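Local coordinates for MutT/nudix family protein (Enterococcus faecalis, PDB 2FML) that is of unknown function but belongs to the MutT/nudix family, carries a probable winged-helix DNA-binding domain of the NrtR type and may act as a transcriptional regulator, at residues E107-F112 and T125-A130. Sequence-based numbering, arbitrary orientation.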
loop_
_atom_site.group_PDB
_atom_site.type_symbol
_atom_site.label_atom_id
_atom_site.label_comp_id
_atom_site.label_asym_id
_atom_site.label_seq_id
_atom_site.Cartn_x
_atom_site.Cartn_y
_atom_site.Cartn_z
ATOM N N GLU A 107 -4.922 9.106 -0.826
ATOM C CA GLU A 107 -4.844 7.674 -0.750
ATOM C C GLU A 107 -3.393 7.232 -0.545
ATOM O O GLU A 107 -2.486 7.776 -1.151
ATOM C CB GLU A 107 -5.473 6.999 -2.012
ATOM C CG GLU A 107 -4.642 7.157 -3.340
ATOM C CD GLU A 107 -5.442 6.705 -4.620
ATOM O OE1 GLU A 107 -6.374 7.458 -5.037
ATOM O OE2 GLU A 107 -5.137 5.605 -5.181
ATOM N N GLN A 108 -3.200 6.200 0.257
ATOM C CA GLN A 108 -1.867 5.645 0.398
ATOM C C GLN A 108 -1.433 5.003 -0.925
ATOM O O GLN A 108 -2.225 4.339 -1.583
ATOM C CB GLN A 108 -1.812 4.667 1.557
ATOM C CG GLN A 108 -0.498 4.601 2.161
ATOM C CD GLN A 108 -0.494 3.668 3.317
ATOM O OE1 GLN A 108 -0.721 4.057 4.494
ATOM N NE2 GLN A 108 -0.162 2.438 3.028
ATOM N N LEU A 109 -0.206 5.272 -1.378
ATOM C CA LEU A 109 0.147 4.799 -2.700
ATOM C C LEU A 109 0.993 3.491 -2.598
ATOM O O LEU A 109 0.628 2.432 -3.149
ATOM C CB LEU A 109 0.869 5.919 -3.475
ATOM C CG LEU A 109 1.613 5.608 -4.791
ATOM C CD1 LEU A 109 0.692 5.094 -5.875
ATOM C CD2 LEU A 109 2.412 6.832 -5.253
ATOM N N HIS A 110 2.128 3.583 -1.907
ATOM C CA HIS A 110 3.078 2.510 -1.845
ATOM C C HIS A 110 4.165 2.878 -0.804
ATOM O O HIS A 110 4.469 4.084 -0.610
ATOM C CB HIS A 110 3.685 2.257 -3.221
ATOM C CG HIS A 110 4.591 1.065 -3.263
ATOM N ND1 HIS A 110 4.142 -0.231 -3.480
ATOM C CD2 HIS A 110 5.936 0.979 -3.131
ATOM C CE1 HIS A 110 5.180 -1.058 -3.469
ATOM N NE2 HIS A 110 6.278 -0.344 -3.253
ATOM N N SER A 111 4.720 1.860 -0.125
ATOM C CA SER A 111 5.844 2.058 0.760
ATOM C C SER A 111 7.092 1.537 0.077
ATOM O O SER A 111 7.120 0.396 -0.349
ATOM C CB SER A 111 5.694 1.374 2.102
ATOM O OG SER A 111 4.372 1.591 2.505
ATOM N N PHE A 112 8.122 2.387 0.106
ATOM C CA PHE A 112 9.431 2.151 -0.475
ATOM C C PHE A 112 10.453 1.953 0.594
ATOM O O PHE A 112 10.548 2.760 1.530
ATOM C CB PHE A 112 9.765 3.372 -1.323
ATOM C CG PHE A 112 8.863 3.493 -2.523
ATOM C CD1 PHE A 112 9.212 2.897 -3.734
ATOM C CD2 PHE A 112 7.695 4.243 -2.430
ATOM C CE1 PHE A 112 8.351 3.009 -4.830
ATOM C CE2 PHE A 112 6.853 4.351 -3.502
ATOM C CZ PHE A 112 7.153 3.725 -4.682
ATOM N N THR A 125 9.831 5.020 3.444
ATOM C CA THR A 125 8.854 6.003 3.174
ATOM C C THR A 125 7.467 5.405 2.816
ATOM O O THR A 125 7.360 4.425 2.147
ATOM C CB THR A 125 9.421 6.989 2.155
ATOM O OG1 THR A 125 8.782 8.255 2.312
ATOM C CG2 THR A 125 9.230 6.501 0.679
ATOM N N VAL A 126 6.409 5.998 3.319
ATOM C CA VAL A 126 5.103 5.641 2.927
ATOM C C VAL A 126 4.678 6.791 2.022
ATOM O O VAL A 126 4.582 7.929 2.433
ATOM C CB VAL A 126 4.177 5.469 4.116
ATOM C CG1 VAL A 126 2.809 5.122 3.667
ATOM C CG2 VAL A 126 4.717 4.454 5.041
ATOM N N SER A 127 4.531 6.506 0.759
ATOM C CA SER A 127 4.067 7.543 -0.140
ATOM C C SER A 127 2.509 7.581 -0.262
ATOM O O SER A 127 1.834 6.588 -0.098
ATOM C CB SER A 127 4.743 7.415 -1.516
ATOM O OG SER A 127 4.284 6.259 -2.205
ATOM N N TYR A 128 2.018 8.772 -0.560
ATOM C CA TYR A 128 0.620 9.076 -0.769
ATOM C C TYR A 128 0.394 9.808 -2.095
ATOM O O TYR A 128 1.290 10.443 -2.610
ATOM C CB TYR A 128 0.083 9.928 0.399
ATOM C CG TYR A 128 -0.089 9.139 1.660
ATOM C CD1 TYR A 128 -1.351 8.729 2.065
ATOM C CD2 TYR A 128 1.037 8.863 2.507
ATOM C CE1 TYR A 128 -1.523 8.045 3.282
ATOM C CE2 TYR A 128 0.894 8.204 3.695
ATOM C CZ TYR A 128 -0.370 7.753 4.056
ATOM O OH TYR A 128 -0.492 7.048 5.193
ATOM N N LEU A 129 -0.848 9.738 -2.569
ATOM C CA LEU A 129 -1.323 10.327 -3.823
ATOM C C LEU A 129 -2.588 11.151 -3.498
ATOM O O LEU A 129 -3.438 10.726 -2.723
ATOM C CB LEU A 129 -1.696 9.203 -4.790
ATOM C CG LEU A 129 -2.373 9.480 -6.131
ATOM C CD1 LEU A 129 -1.614 10.617 -6.912
ATOM C CD2 LEU A 129 -2.356 8.179 -6.949
ATOM N N ALA A 130 -2.691 12.361 -4.045
ATOM C CA ALA A 130 -3.955 13.102 -3.961
ATOM C C ALA A 130 -4.136 13.911 -5.208
ATOM O O ALA A 130 -3.127 14.344 -5.839
ATOM C CB ALA A 130 -3.978 14.018 -2.728
#
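S127 sits opposite both L109 and H110, the classic beta bulge of this antiparallel hairpin. S127 O accepts from L109 N at 2.7 Å, while H110 O receives two donors from S127: the backbone N at 2.8 Å and OG at 2.7 Å. OG can reach back because chi1 of 69° sets it between its own N and carbonyl carbon; there it also meets L109 CD2 and, near the ring plane, the edge of F112 at CE2 (3.5 Å). The F112 ring is covered on one face by H110 CD2. On either side of the bulge the pairing is regular: F112 with T125 and E107 with L129 each make two backbone hydrogen bonds, and T125 CG2 packs alongside F112 CB.

Q108 CG lies over the Y128 ring, 3.9 Å from its centroid and offset toward the rim, a CH-pi contact. V126 CG1 packs against Q108 CG from the other strand at 3.7 Å. Y128 OH is hydrogen-bonded to T85, at the start of helix 85-97. S111 OG is hydrogen-bonded to S111 OG of the second subunit, so the hairpin takes part in the dimer interface.

Strand 123-131 also pairs in parallel with strand 39-50, where T125 OG1 is hydrogen-bonded to T41 and D43. Helix 186-200 covers L109, F112 and S127; the Nudix-box helix 85-97 packs on Q108 and Y128, consistent with the alpha/beta/alpha sandwich of nudix proteins.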